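Local coordinates for monooxygenase (Agrobacterium tumefaciens, PDB 2I7G), which probably catalyses flavin-dependent oxidation of an unidentified substrate, as a TIM-barrel member of the luciferase-like monooxygenase family, at residues 30-35 / 75-80; 116-121 / 185-190; 215-220 / 250-255; 312-317 / 353-358. One frame throughout, in Å; residues are numbered along the deposited sequence.

Contact 1 (30-35 / 75-80); sequences ADVNPN and DYVVSS
Asp75 meets the other loop mainly through its backbone: its carbonyl O accepts the N-H of Val32, with Asp75 O to Val32 N 2.9 Å. A water lies within reach of both this O and Asp31 OD1, though it cannot serve all its neighbours at once. Asp75 CB rests on Pro34 CB at 4.1 Å, while the carboxylate turns to a salt bridge with Arg73. Tyr76 pairs with Asp31, their CA atoms the nearest across the contact. The ring lies alongside the Asp31 side chain, pointing the same way, with the carboxylate and ring planes 74° apart; OD2 sits in the ring plane at the edge, 3.7 Å from Tyr76 CE1. The main polar partner of that carboxylate is Arg281. Two bonds frame this single bridge, as round a non-hydrogen-bonded antiparallel pair, and the bridge ties together the loops after strands 23-28 and 65-68, at the C-terminal mouth of the barrel, where the active sites of TIM-barrel enzymes lie. The second bond runs from Val77 N to Ala30 O at 3.1 Å, nearly straight at 168°. Val77 CG1, between the backbone N and carbonyl carbon (chi1 68°), touches Ala30 CB at 3.6 Å, and Val32 crosses Val77 at about a right angle. Val78 CG2 closes on the same Ala30 methyl at 3.5 Å, a fit that suits so small a residue. Ser79 OG bonds to Tyr186 O of the second subunit.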
loop_
_atom_site.group_PDB
_atom_site.type_symbol
_atom_site.label_atom_id
_atom_site.label_comp_id
_atom_site.label_asym_id
_atom_site.label_seq_id
_atom_site.Cartn_x
_atom_site.Cartn_y
_atom_site.Cartn_z
ATOM N N ALA B 30 2.269 -13.315 -8.886
ATOM C CA ALA B 30 2.731 -13.826 -7.598
ATOM C C ALA B 30 1.813 -14.972 -7.148
ATOM O O ALA B 30 1.190 -14.930 -6.079
ATOM C CB ALA B 30 2.774 -12.691 -6.551
ATOM N N ASP B 31 1.761 -16.000 -7.990
ATOM C CA ASP B 31 1.064 -17.277 -7.729
ATOM C C ASP B 31 1.623 -17.944 -6.478
ATOM O O ASP B 31 2.826 -17.912 -6.221
ATOM C CB ASP B 31 1.280 -18.213 -8.937
ATOM C CG ASP B 31 1.038 -17.509 -10.301
ATOM O OD1 ASP B 31 0.392 -18.123 -11.175
ATOM O OD2 ASP B 31 1.461 -16.345 -10.509
ATOM N N VAL B 32 0.728 -18.565 -5.722
ATOM C CA VAL B 32 1.078 -19.421 -4.608
ATOM C C VAL B 32 0.392 -20.798 -4.736
ATOM O O VAL B 32 -0.572 -20.992 -5.505
ATOM C CB VAL B 32 0.725 -18.768 -3.228
ATOM C CG1 VAL B 32 1.521 -17.447 -3.062
ATOM C CG2 VAL B 32 -0.789 -18.502 -3.092
ATOM N N ASN B 33 0.901 -21.741 -3.962
ATOM C CA ASN B 33 0.240 -23.017 -3.808
ATOM C C ASN B 33 -1.086 -22.809 -3.079
ATOM O O ASN B 33 -1.094 -22.332 -1.941
ATOM C CB ASN B 33 1.121 -23.988 -3.044
ATOM C CG ASN B 33 0.581 -25.410 -3.103
ATOM O OD1 ASN B 33 -0.621 -25.619 -3.315
ATOM N ND2 ASN B 33 1.455 -26.387 -2.927
ATOM N N PRO B 34 -2.208 -23.155 -3.735
ATOM C CA PRO B 34 -3.503 -22.978 -3.110
ATOM C C PRO B 34 -3.714 -24.035 -2.010
ATOM O O PRO B 34 -4.633 -23.896 -1.225
ATOM C CB PRO B 34 -4.480 -23.222 -4.267
ATOM C CG PRO B 34 -3.762 -24.179 -5.174
ATOM C CD PRO B 34 -2.306 -23.787 -5.070
ATOM N N ASN B 35 -2.846 -25.048 -1.955
ATOM C CA ASN B 35 -2.938 -26.152 -0.960
ATOM C C ASN B 35 -1.602 -26.285 -0.207
ATOM O O ASN B 35 -0.938 -27.330 -0.297
ATOM C CB ASN B 35 -3.279 -27.499 -1.647
ATOM C CG ASN B 35 -4.622 -27.475 -2.388
ATOM O OD1 ASN B 35 -4.679 -27.645 -3.624
ATOM N ND2 ASN B 35 -5.705 -27.256 -1.642
ATOM N N ASP B 75 -5.068 -18.623 -4.891
ATOM C CA ASP B 75 -3.799 -18.979 -5.492
ATOM C C ASP B 75 -2.941 -17.787 -5.940
ATOM O O ASP B 75 -1.975 -17.981 -6.701
ATOM C CB ASP B 75 -3.983 -19.962 -6.644
ATOM C CG ASP B 75 -4.969 -19.476 -7.703
ATOM O OD1 ASP B 75 -5.773 -18.577 -7.441
ATOM O OD2 ASP B 75 -4.978 -20.060 -8.806
ATOM N N TYR B 76 -3.264 -16.583 -5.460
ATOM C CA TYR B 76 -2.428 -15.395 -5.761
ATOM C C TYR B 76 -2.293 -14.577 -4.487
ATOM O O TYR B 76 -3.268 -14.439 -3.734
ATOM C CB TYR B 76 -3.094 -14.510 -6.781
ATOM C CG TYR B 76 -3.225 -15.136 -8.147
ATOM C CD1 TYR B 76 -2.100 -15.357 -8.951
ATOM C CD2 TYR B 76 -4.486 -15.458 -8.652
ATOM C CE1 TYR B 76 -2.223 -15.939 -10.232
ATOM C CE2 TYR B 76 -4.625 -16.028 -9.939
ATOM C CZ TYR B 76 -3.496 -16.247 -10.711
ATOM O OH TYR B 76 -3.636 -16.793 -11.986
ATOM N N VAL B 77 -1.088 -14.097 -4.216
ATOM C CA VAL B 77 -0.864 -13.369 -2.977
ATOM C C VAL B 77 -1.023 -11.840 -3.144
ATOM O O VAL B 77 -1.137 -11.129 -2.139
ATOM C CB VAL B 77 0.516 -13.757 -2.353
ATOM C CG1 VAL B 77 1.688 -13.283 -3.189
ATOM C CG2 VAL B 77 0.688 -13.191 -0.925
ATOM N N VAL B 78 -1.065 -11.350 -4.377
ATOM C CA VAL B 78 -1.114 -9.878 -4.612
ATOM C C VAL B 78 -2.527 -9.442 -4.984
ATOM O O VAL B 78 -2.911 -9.461 -6.157
ATOM C CB VAL B 78 -0.073 -9.413 -5.639
ATOM C CG1 VAL B 78 -0.185 -7.875 -5.879
ATOM C CG2 VAL B 78 1.379 -9.800 -5.094
ATOM N N SER B 79 -3.296 -9.060 -3.981
ATOM C CA SER B 79 -4.573 -8.389 -4.208
ATOM C C SER B 79 -4.380 -6.881 -4.116
ATOM O O SER B 79 -5.275 -6.118 -4.457
ATOM C CB SER B 79 -5.614 -8.812 -3.185
ATOM O OG SER B 79 -5.201 -8.440 -1.861
ATOM N N SER B 80 -3.197 -6.460 -3.646
ATOM C CA SER B 80 -2.904 -5.015 -3.517
ATOM C C SER B 80 -1.509 -4.722 -4.060
ATOM O O SER B 80 -0.538 -4.668 -3.289
ATOM C CB SER B 80 -3.081 -4.559 -2.049
ATOM O OG SER B 80 -2.879 -3.159 -1.923
HETATM O O HOH W 1 -1.905 -19.366 -9.567
#

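Contact 2 (116-121 / 185-190); sequences FSTVDL and VYPRPL
Asp120 reaches from helix 109-122 to the loop at Pro189 and Leu190. Its CB lies 4.0 Å from Pro189 CB, the two side chains crossing obliquely. CG stands anti to the helix backbone N (chi1 -156°), which carries the carboxylate past the proline toward the next peptide. One oxygen, OD2, then comes 2.8 Å from Leu190 N, a weak hydrogen bond because the N-H is bent to 126°. The other, OD1, turns to Gln191 NE2 and Ala127 N, so the acid serves both the loop and the start of strand 127-131. One helical turn earlier, Ser117 CB comes within 3.3 Å of Pro187 O; a small residue suits this spot, where the chains come within 4.5 Å between Ser117 CA and Pro189 CA. Leu121 forks over the loop: CD1 meets Pro187 CG at 3.7 Å, and CD2 lies 3.5 Å from Arg188 O. The cis peptide before Pro187 turns the chain here; Arg188 NH1 bonds to Val185 O, which lies in the guanidinium plane, and NH2 to Leu164 O. The second subunit also packs here, with its Gly41 on Leu121 and its Ser79 on Pro187. Prolines lack N-H groups, so at Pro187 and Pro189 the loop can lie on the helix without burying a backbone donor; the Leu190 N-H is met, though only by a weak bond, by a carboxylate that probably stays ionised among its N-H partners.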
loop_
_atom_site.group_PDB
_atom_site.type_symbol
_atom_site.label_atom_id
_atom_site.label_comp_id
_atom_site.label_asym_id
_atom_site.label_seq_id
_atom_site.Cartn_x
_atom_site.Cartn_y
_atom_site.Cartn_z
ATOM N N PHE B 116 -0.411 4.922 -5.437
ATOM C CA PHE B 116 0.688 4.960 -6.415
ATOM C C PHE B 116 1.505 6.270 -6.322
ATOM O O PHE B 116 2.704 6.243 -6.619
ATOM C CB PHE B 116 0.185 4.699 -7.829
ATOM C CG PHE B 116 -0.107 3.250 -8.080
ATOM C CD1 PHE B 116 0.877 2.426 -8.633
ATOM C CD2 PHE B 116 -1.335 2.701 -7.714
ATOM C CE1 PHE B 116 0.598 1.019 -8.837
ATOM C CE2 PHE B 116 -1.641 1.323 -7.939
ATOM C CZ PHE B 116 -0.652 0.486 -8.489
ATOM N N SER B 117 0.878 7.382 -5.908
ATOM C CA SER B 117 1.618 8.627 -5.629
ATOM C C SER B 117 2.590 8.386 -4.456
ATOM O O SER B 117 3.723 8.861 -4.463
ATOM C CB SER B 117 0.662 9.793 -5.331
ATOM O OG SER B 117 0.021 10.217 -6.523
ATOM N N THR B 118 2.146 7.610 -3.463
ATOM C CA THR B 118 3.017 7.267 -2.328
ATOM C C THR B 118 4.207 6.403 -2.809
ATOM O O THR B 118 5.353 6.647 -2.449
ATOM C CB THR B 118 2.192 6.608 -1.218
ATOM O OG1 THR B 118 1.192 7.542 -0.763
ATOM C CG2 THR B 118 3.097 6.282 -0.021
ATOM N N VAL B 119 3.928 5.433 -3.678
ATOM C CA VAL B 119 5.003 4.587 -4.241
ATOM C C VAL B 119 5.948 5.489 -5.042
ATOM O O VAL B 119 7.180 5.306 -5.001
ATOM C CB VAL B 119 4.421 3.505 -5.150
ATOM C CG1 VAL B 119 5.570 2.717 -5.789
ATOM C CG2 VAL B 119 3.571 2.509 -4.331
ATOM N N ASP B 120 5.365 6.421 -5.780
ATOM C CA ASP B 120 6.173 7.374 -6.555
ATOM C C ASP B 120 7.150 8.146 -5.654
ATOM O O ASP B 120 8.325 8.338 -6.000
ATOM C CB ASP B 120 5.332 8.382 -7.353
ATOM C CG ASP B 120 6.091 8.937 -8.523
ATOM O OD1 ASP B 120 6.675 8.106 -9.295
ATOM O OD2 ASP B 120 6.144 10.179 -8.657
ATOM N N LEU B 121 6.657 8.624 -4.513
ATOM C CA LEU B 121 7.512 9.338 -3.569
ATOM C C LEU B 121 8.590 8.438 -2.958
ATOM O O LEU B 121 9.772 8.859 -2.856
ATOM C CB LEU B 121 6.644 10.003 -2.493
ATOM C CG LEU B 121 5.706 11.116 -3.006
ATOM C CD1 LEU B 121 4.916 11.591 -1.764
ATOM C CD2 LEU B 121 6.480 12.276 -3.633
ATOM N N VAL B 185 -6.148 16.279 -3.418
ATOM C CA VAL B 185 -5.834 14.859 -3.222
ATOM C C VAL B 185 -4.340 14.733 -2.976
ATOM O O VAL B 185 -3.540 15.139 -3.820
ATOM C CB VAL B 185 -6.273 13.966 -4.402
ATOM C CG1 VAL B 185 -5.871 12.495 -4.151
ATOM C CG2 VAL B 185 -7.813 14.094 -4.582
ATOM N N TYR B 186 -3.973 14.181 -1.815
ATOM C CA TYR B 186 -2.582 14.203 -1.336
ATOM C C TYR B 186 -2.109 12.761 -1.010
ATOM O O TYR B 186 -2.936 11.891 -0.690
ATOM C CB TYR B 186 -2.491 15.091 -0.059
ATOM C CG TYR B 186 -2.960 16.488 -0.377
ATOM C CD1 TYR B 186 -2.185 17.329 -1.173
ATOM C CD2 TYR B 186 -4.249 16.893 -0.015
ATOM C CE1 TYR B 186 -2.653 18.614 -1.539
ATOM C CE2 TYR B 186 -4.735 18.175 -0.363
ATOM C CZ TYR B 186 -3.938 19.002 -1.140
ATOM O OH TYR B 186 -4.453 20.225 -1.488
ATOM N N PRO B 187 -0.782 12.500 -1.045
ATOM C CA PRO B 187 0.265 13.437 -1.411
ATOM C C PRO B 187 0.422 13.528 -2.930
ATOM O O PRO B 187 0.054 12.585 -3.664
ATOM C CB PRO B 187 1.536 12.804 -0.814
ATOM C CG PRO B 187 1.301 11.329 -0.959
ATOM C CD PRO B 187 -0.226 11.171 -0.695
ATOM N N ARG B 188 0.974 14.649 -3.390
ATOM C CA ARG B 188 1.249 14.797 -4.823
ATOM C C ARG B 188 2.480 13.939 -5.173
ATOM O O ARG B 188 3.399 13.807 -4.359
ATOM C CB ARG B 188 1.511 16.275 -5.180
ATOM C CG ARG B 188 0.367 17.228 -4.793
ATOM C CD ARG B 188 -0.972 16.658 -5.255
ATOM N NE ARG B 188 -1.046 16.518 -6.716
ATOM C CZ ARG B 188 -2.076 15.977 -7.369
ATOM N NH1 ARG B 188 -3.107 15.439 -6.696
ATOM N NH2 ARG B 188 -2.050 15.967 -8.710
ATOM N N PRO B 189 2.470 13.296 -6.349
ATOM C CA PRO B 189 3.636 12.482 -6.700
ATOM C C PRO B 189 4.828 13.319 -7.066
ATOM O O PRO B 189 4.727 14.570 -7.130
ATOM C CB PRO B 189 3.164 11.689 -7.919
ATOM C CG PRO B 189 2.119 12.500 -8.543
ATOM C CD PRO B 189 1.422 13.241 -7.386
ATOM N N LEU B 190 5.945 12.644 -7.327
ATOM C CA LEU B 190 7.133 13.338 -7.828
ATOM C C LEU B 190 7.113 13.611 -9.346
ATOM O O LEU B 190 7.457 14.718 -9.797
ATOM C CB LEU B 190 8.382 12.559 -7.406
ATOM C CG LEU B 190 9.763 13.209 -7.365
ATOM C CD1 LEU B 190 9.848 14.556 -6.638
ATOM C CD2 LEU B 190 10.643 12.192 -6.667
#

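Contact 3 (215-220 / 250-255); sequences LPVALA and LRTSIN
Val217 CG2 lies against Thr252 CG2 at 3.9 Å, the two beta-branched side chains side by side and pointing the same way. Thr252 can offer its methyl because OG1 takes the place between the backbone N and carbonyl carbon (chi1 58°), leaving CG2 beside the N and turned to Val217. Branching at CB suits both residues to extended chain. The backbones form a regular parallel ladder. Val217 N donates to Arg251 O and Ser253 N to Val217 O; Leu219 N then donates to Ser253 O, the straightest of the four at 172°, and Asn255 N to Leu219 O. Each of these N to O distances is 2.9 Å. On the other face Ala218 CB sits 3.9 Å from Ser253 CB, and the side chain of Asn255 lies over the same alanine, whose small size leaves room for it. Just before the strands, Pro216 CB meets Arg251 CB at 3.6 Å. The strands run 25° apart, as in the twisted sheet of a TIM barrel, and the chain between them passes through helix 230-242 as a beta-alpha-beta crossover. That helix covers the face of Val217 and Thr252 through Tyr236. Ala218 and Ser253 face the other way, where Trp197 and Leu331 touch Ser253. Strand 196-200 continues the sheet beyond 217-220, and strand 329-333 beyond 252-255.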
loop_
_atom_site.group_PDB
_atom_site.type_symbol
_atom_site.label_atom_id
_atom_site.label_comp_id
_atom_site.label_asym_id
_atom_site.label_seq_id
_atom_site.Cartn_x
_atom_site.Cartn_y
_atom_site.Cartn_z
ATOM N N LEU B 215 -3.607 7.615 -24.704
ATOM C CA LEU B 215 -2.925 6.935 -23.591
ATOM C C LEU B 215 -2.073 5.767 -24.123
ATOM O O LEU B 215 -2.451 5.166 -25.128
ATOM C CB LEU B 215 -3.952 6.373 -22.616
ATOM C CG LEU B 215 -4.764 7.490 -21.922
ATOM C CD1 LEU B 215 -5.903 6.856 -21.188
ATOM C CD2 LEU B 215 -3.849 8.189 -20.951
ATOM N N PRO B 216 -0.914 5.488 -23.504
ATOM C CA PRO B 216 -0.108 4.320 -23.905
ATOM C C PRO B 216 -0.916 3.035 -23.660
ATOM O O PRO B 216 -1.773 2.997 -22.764
ATOM C CB PRO B 216 1.092 4.318 -22.928
ATOM C CG PRO B 216 1.020 5.608 -22.166
ATOM C CD PRO B 216 -0.300 6.259 -22.400
ATOM N N VAL B 217 -0.672 2.030 -24.488
ATOM C CA VAL B 217 -1.435 0.787 -24.437
ATOM C C VAL B 217 -0.503 -0.407 -24.289
ATOM O O VAL B 217 0.607 -0.443 -24.871
ATOM C CB VAL B 217 -2.373 0.583 -25.654
ATOM C CG1 VAL B 217 -3.493 1.624 -25.624
ATOM C CG2 VAL B 217 -1.602 0.660 -27.002
ATOM N N ALA B 218 -0.946 -1.390 -23.515
ATOM C CA ALA B 218 -0.171 -2.644 -23.352
ATOM C C ALA B 218 -1.070 -3.783 -23.811
ATOM O O ALA B 218 -2.113 -4.023 -23.200
ATOM C CB ALA B 218 0.233 -2.835 -21.878
ATOM N N LEU B 219 -0.663 -4.466 -24.869
ATOM C CA LEU B 219 -1.426 -5.546 -25.453
ATOM C C LEU B 219 -0.987 -6.930 -24.931
ATOM O O LEU B 219 0.180 -7.321 -25.075
ATOM C CB LEU B 219 -1.195 -5.513 -26.957
ATOM C CG LEU B 219 -1.970 -6.527 -27.776
ATOM C CD1 LEU B 219 -3.521 -6.460 -27.566
ATOM C CD2 LEU B 219 -1.602 -6.229 -29.239
ATOM N N ALA B 220 -1.927 -7.681 -24.373
ATOM C CA ALA B 220 -1.652 -9.093 -23.997
ATOM C C ALA B 220 -1.664 -9.999 -25.247
ATOM O O ALA B 220 -2.637 -10.014 -26.013
ATOM C CB ALA B 220 -2.662 -9.570 -22.950
ATOM N N LEU B 250 1.889 8.661 -27.637
ATOM C CA LEU B 250 1.532 7.279 -27.868
ATOM C C LEU B 250 2.718 6.378 -27.546
ATOM O O LEU B 250 3.864 6.645 -27.949
ATOM C CB LEU B 250 1.007 7.075 -29.288
ATOM C CG LEU B 250 -0.059 8.082 -29.759
ATOM C CD1 LEU B 250 -0.433 7.813 -31.205
ATOM C CD2 LEU B 250 -1.279 8.069 -28.826
ATOM N N ARG B 251 2.446 5.332 -26.775
ATOM C CA ARG B 251 3.449 4.316 -26.421
ATOM C C ARG B 251 2.740 2.982 -26.515
ATOM O O ARG B 251 1.542 2.886 -26.210
ATOM C CB ARG B 251 3.999 4.500 -24.991
ATOM C CG ARG B 251 4.619 5.873 -24.655
ATOM C CD ARG B 251 6.076 5.954 -25.090
ATOM N NE ARG B 251 6.662 7.255 -24.792
ATOM C CZ ARG B 251 6.674 8.289 -25.630
ATOM N NH1 ARG B 251 7.232 9.435 -25.258
ATOM N NH2 ARG B 251 6.134 8.184 -26.839
ATOM N N THR B 252 3.466 1.950 -26.938
ATOM C CA THR B 252 2.888 0.623 -27.000
ATOM C C THR B 252 3.792 -0.378 -26.305
ATOM O O THR B 252 5.036 -0.281 -26.338
ATOM C CB THR B 252 2.619 0.188 -28.469
ATOM O OG1 THR B 252 3.849 0.230 -29.197
ATOM C CG2 THR B 252 1.565 1.132 -29.165
ATOM N N SER B 253 3.173 -1.381 -25.707
ATOM C CA SER B 253 3.899 -2.474 -25.084
ATOM C C SER B 253 3.237 -3.774 -25.554
ATOM O O SER B 253 2.015 -3.826 -25.863
ATOM C CB SER B 253 3.767 -2.367 -23.538
ATOM O OG SER B 253 4.516 -3.400 -22.938
ATOM N N ILE B 254 4.026 -4.838 -25.579
ATOM C CA ILE B 254 3.423 -6.173 -25.642
ATOM C C ILE B 254 3.736 -6.922 -24.348
ATOM O O ILE B 254 4.859 -6.837 -23.808
ATOM C CB ILE B 254 3.800 -6.970 -26.912
ATOM C CG1 ILE B 254 5.300 -7.345 -26.922
ATOM C CG2 ILE B 254 3.329 -6.200 -28.217
ATOM C CD1 ILE B 254 5.737 -8.191 -28.154
ATOM N N ASN B 255 2.732 -7.631 -23.840
ATOM C CA ASN B 255 2.829 -8.351 -22.574
ATOM C C ASN B 255 2.670 -9.833 -22.931
ATOM O O ASN B 255 1.631 -10.227 -23.423
ATOM C CB ASN B 255 1.673 -7.960 -21.660
ATOM C CG ASN B 255 1.743 -6.522 -21.172
ATOM O OD1 ASN B 255 2.619 -5.750 -21.539
ATOM N ND2 ASN B 255 0.765 -6.160 -20.336
#

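Contact 4 (312-317 / 353-358); sequences ELVAEK and TKVAPL
The ammonium nitrogen NZ of Lys317 is gripped by three backbone carbonyls, those of Gly301, Gly304 and Leu306, with the ring of Phe307 adding a cation-pi contact; a long, flexible lysine suits this buried site, since an ammonium has three N-H groups to offer to carbonyls. These bonds lie on a side of helix 311-325 away from the one where Ala315 meets Val355 and Leu358. There the packing of Ala315, Val355 and Leu358 is apolar. Ala315 CB points at the second helix and touches Leu358 CB at 3.8 Å and Val355 CG1 at 4.1 Å. With only a methyl in between, the CA atoms of Ala315 and Val355 come within 5.1 Å. Helices 311-325 and 341-363 flank strand 329-333 in the chain and belong to the outer helical layer of the barrel; the short segments run the same way, 31° apart, with axes 8.6 Å from each other. Val355 points CG1 anti to its backbone N (chi1 174°), toward Ala315, and this methyl also reaches Val314 CG1 at 4.4 Å. Ile260 of strand 252-260 touches both valines, so beta-branched side chains pack between the helices and the sheet. Nearer the surface, Leu358 crosses Glu312 at about a right angle, with Glu312 CD 3.6 Å from Leu358 CD1; this contact is doubtful, since Glu312 was modelled in two conformers. The second helix widens into a pi-type turn at 353-355 and kinks at Pro357, which has no N-H to give; the Leu358 N to Lys354 O bond that follows is weak, at 3.5 Å.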
loop_
_atom_site.group_PDB
_atom_site.type_symbol
_atom_site.label_atom_id
_atom_site.label_comp_id
_atom_site.label_asym_id
_atom_site.label_seq_id
_atom_site.Cartn_x
_atom_site.Cartn_y
_atom_site.Cartn_z
ATOM N N GLU B 312 19.737 -16.231 -26.641
ATOM C CA GLU B 312 19.831 -15.742 -28.021
ATOM C C GLU B 312 18.536 -15.965 -28.810
ATOM O O GLU B 312 18.165 -15.130 -29.644
ATOM C CB GLU B 312 21.058 -16.328 -28.737
ATOM C CG GLU B 312 22.390 -15.826 -28.152
ATOM C CD GLU B 312 23.174 -14.861 -29.044
ATOM O OE1 GLU B 312 24.347 -14.598 -28.708
ATOM O OE2 GLU B 312 22.645 -14.355 -30.064
ATOM N N LEU B 313 17.834 -17.066 -28.522
ATOM C CA LEU B 313 16.548 -17.349 -29.172
ATOM C C LEU B 313 15.498 -16.344 -28.744
ATOM O O LEU B 313 14.755 -15.809 -29.572
ATOM C CB LEU B 313 16.066 -18.771 -28.841
ATOM C CG LEU B 313 14.875 -19.258 -29.693
ATOM C CD1 LEU B 313 15.303 -19.489 -31.161
ATOM C CD2 LEU B 313 14.240 -20.527 -29.145
ATOM N N VAL B 314 15.436 -16.083 -27.435
ATOM C CA VAL B 314 14.439 -15.138 -26.930
ATOM C C VAL B 314 14.732 -13.722 -27.446
ATOM O O VAL B 314 13.801 -13.011 -27.846
ATOM C CB VAL B 314 14.360 -15.196 -25.412
ATOM C CG1 VAL B 314 13.437 -14.054 -24.861
ATOM C CG2 VAL B 314 13.817 -16.583 -25.016
ATOM N N ALA B 315 16.012 -13.333 -27.453
ATOM C CA ALA B 315 16.395 -11.982 -27.914
ATOM C C ALA B 315 16.000 -11.824 -29.378
ATOM O O ALA B 315 15.458 -10.795 -29.777
ATOM C CB ALA B 315 17.903 -11.732 -27.719
ATOM N N GLU B 316 16.258 -12.850 -30.191
ATOM C CA GLU B 316 15.897 -12.759 -31.605
ATOM C C GLU B 316 14.381 -12.624 -31.798
ATOM O O GLU B 316 13.947 -11.870 -32.656
ATOM C CB GLU B 316 16.455 -13.922 -32.437
ATOM C CG GLU B 316 16.332 -13.705 -33.969
ATOM C CD GLU B 316 16.650 -12.259 -34.409
ATOM O OE1 GLU B 316 17.826 -11.840 -34.262
ATOM O OE2 GLU B 316 15.725 -11.538 -34.893
ATOM N N LYS B 317 13.581 -13.327 -30.997
ATOM C CA LYS B 317 12.142 -13.171 -31.110
ATOM C C LYS B 317 11.681 -11.755 -30.697
ATOM O O LYS B 317 10.823 -11.184 -31.350
ATOM C CB LYS B 317 11.424 -14.234 -30.299
ATOM C CG LYS B 317 9.994 -14.384 -30.628
ATOM C CD LYS B 317 9.540 -15.679 -29.994
ATOM C CE LYS B 317 8.140 -15.978 -30.320
ATOM N NZ LYS B 317 7.829 -17.400 -29.941
ATOM N N THR B 353 21.241 -9.916 -18.190
ATOM C CA THR B 353 22.660 -9.917 -18.548
ATOM C C THR B 353 22.960 -10.395 -19.972
ATOM O O THR B 353 24.026 -10.057 -20.518
ATOM C CB THR B 353 23.534 -10.697 -17.534
ATOM O OG1 THR B 353 23.249 -12.105 -17.647
ATOM C CG2 THR B 353 23.255 -10.191 -16.110
ATOM N N LYS B 354 22.058 -11.183 -20.569
ATOM C CA LYS B 354 22.292 -11.707 -21.920
ATOM C C LYS B 354 21.264 -11.218 -22.918
ATOM O O LYS B 354 21.639 -10.694 -23.993
ATOM C CB LYS B 354 22.368 -13.242 -21.956
ATOM C CG LYS B 354 23.276 -13.904 -20.915
ATOM C CD LYS B 354 24.744 -13.480 -21.018
ATOM C CE LYS B 354 25.429 -13.638 -19.639
ATOM N NZ LYS B 354 26.902 -13.341 -19.681
ATOM N N VAL B 355 19.980 -11.413 -22.598
ATOM C CA VAL B 355 18.913 -11.064 -23.524
ATOM C C VAL B 355 18.874 -9.561 -23.784
ATOM O O VAL B 355 18.947 -9.134 -24.950
ATOM C CB VAL B 355 17.520 -11.553 -23.035
ATOM C CG1 VAL B 355 16.441 -11.037 -23.954
ATOM C CG2 VAL B 355 17.476 -13.119 -22.972
ATOM N N ALA B 356 18.780 -8.775 -22.703
ATOM C CA ALA B 356 18.619 -7.302 -22.808
ATOM C C ALA B 356 19.730 -6.637 -23.645
ATOM O O ALA B 356 19.422 -5.857 -24.553
ATOM C CB ALA B 356 18.504 -6.633 -21.397
ATOM N N PRO B 357 21.018 -6.909 -23.337
ATOM C CA PRO B 357 22.093 -6.316 -24.145
ATOM C C PRO B 357 22.018 -6.624 -25.651
ATOM O O PRO B 357 22.290 -5.721 -26.451
ATOM C CB PRO B 357 23.377 -6.879 -23.514
ATOM C CG PRO B 357 22.956 -7.119 -22.055
ATOM C CD PRO B 357 21.554 -7.681 -22.195
ATOM N N LEU B 358 21.655 -7.858 -26.013
ATOM C CA LEU B 358 21.470 -8.257 -27.407
ATOM C C LEU B 358 20.373 -7.411 -28.066
ATOM O O LEU B 358 20.582 -6.840 -29.158
ATOM C CB LEU B 358 21.136 -9.748 -27.529
ATOM C CG LEU B 358 22.284 -10.757 -27.319
ATOM C CD1 LEU B 358 21.714 -12.205 -27.143
ATOM C CD2 LEU B 358 23.299 -10.687 -28.462
#

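The four contacts follow one another along the chain in series, with neither nesting nor crossing. Contact 1 closes a loop of 39 intervening residues, joining the segments that follow the strands 23-28 and 65-68. Contact 2 then spans 63 residues and lays the loop after strand 183-184 on helix 109-122; both of these touch the second subunit. Contact 3 closes the shortest span, 29 residues, pairing neighbouring strands of the barrel wall, on the opposite side of the chain's centre from contact 1. Last, contact 4 joins two outer helices across 35 residues. Contacts 3 and 4 have centres about 21 Å apart, and strand 252-260 links them.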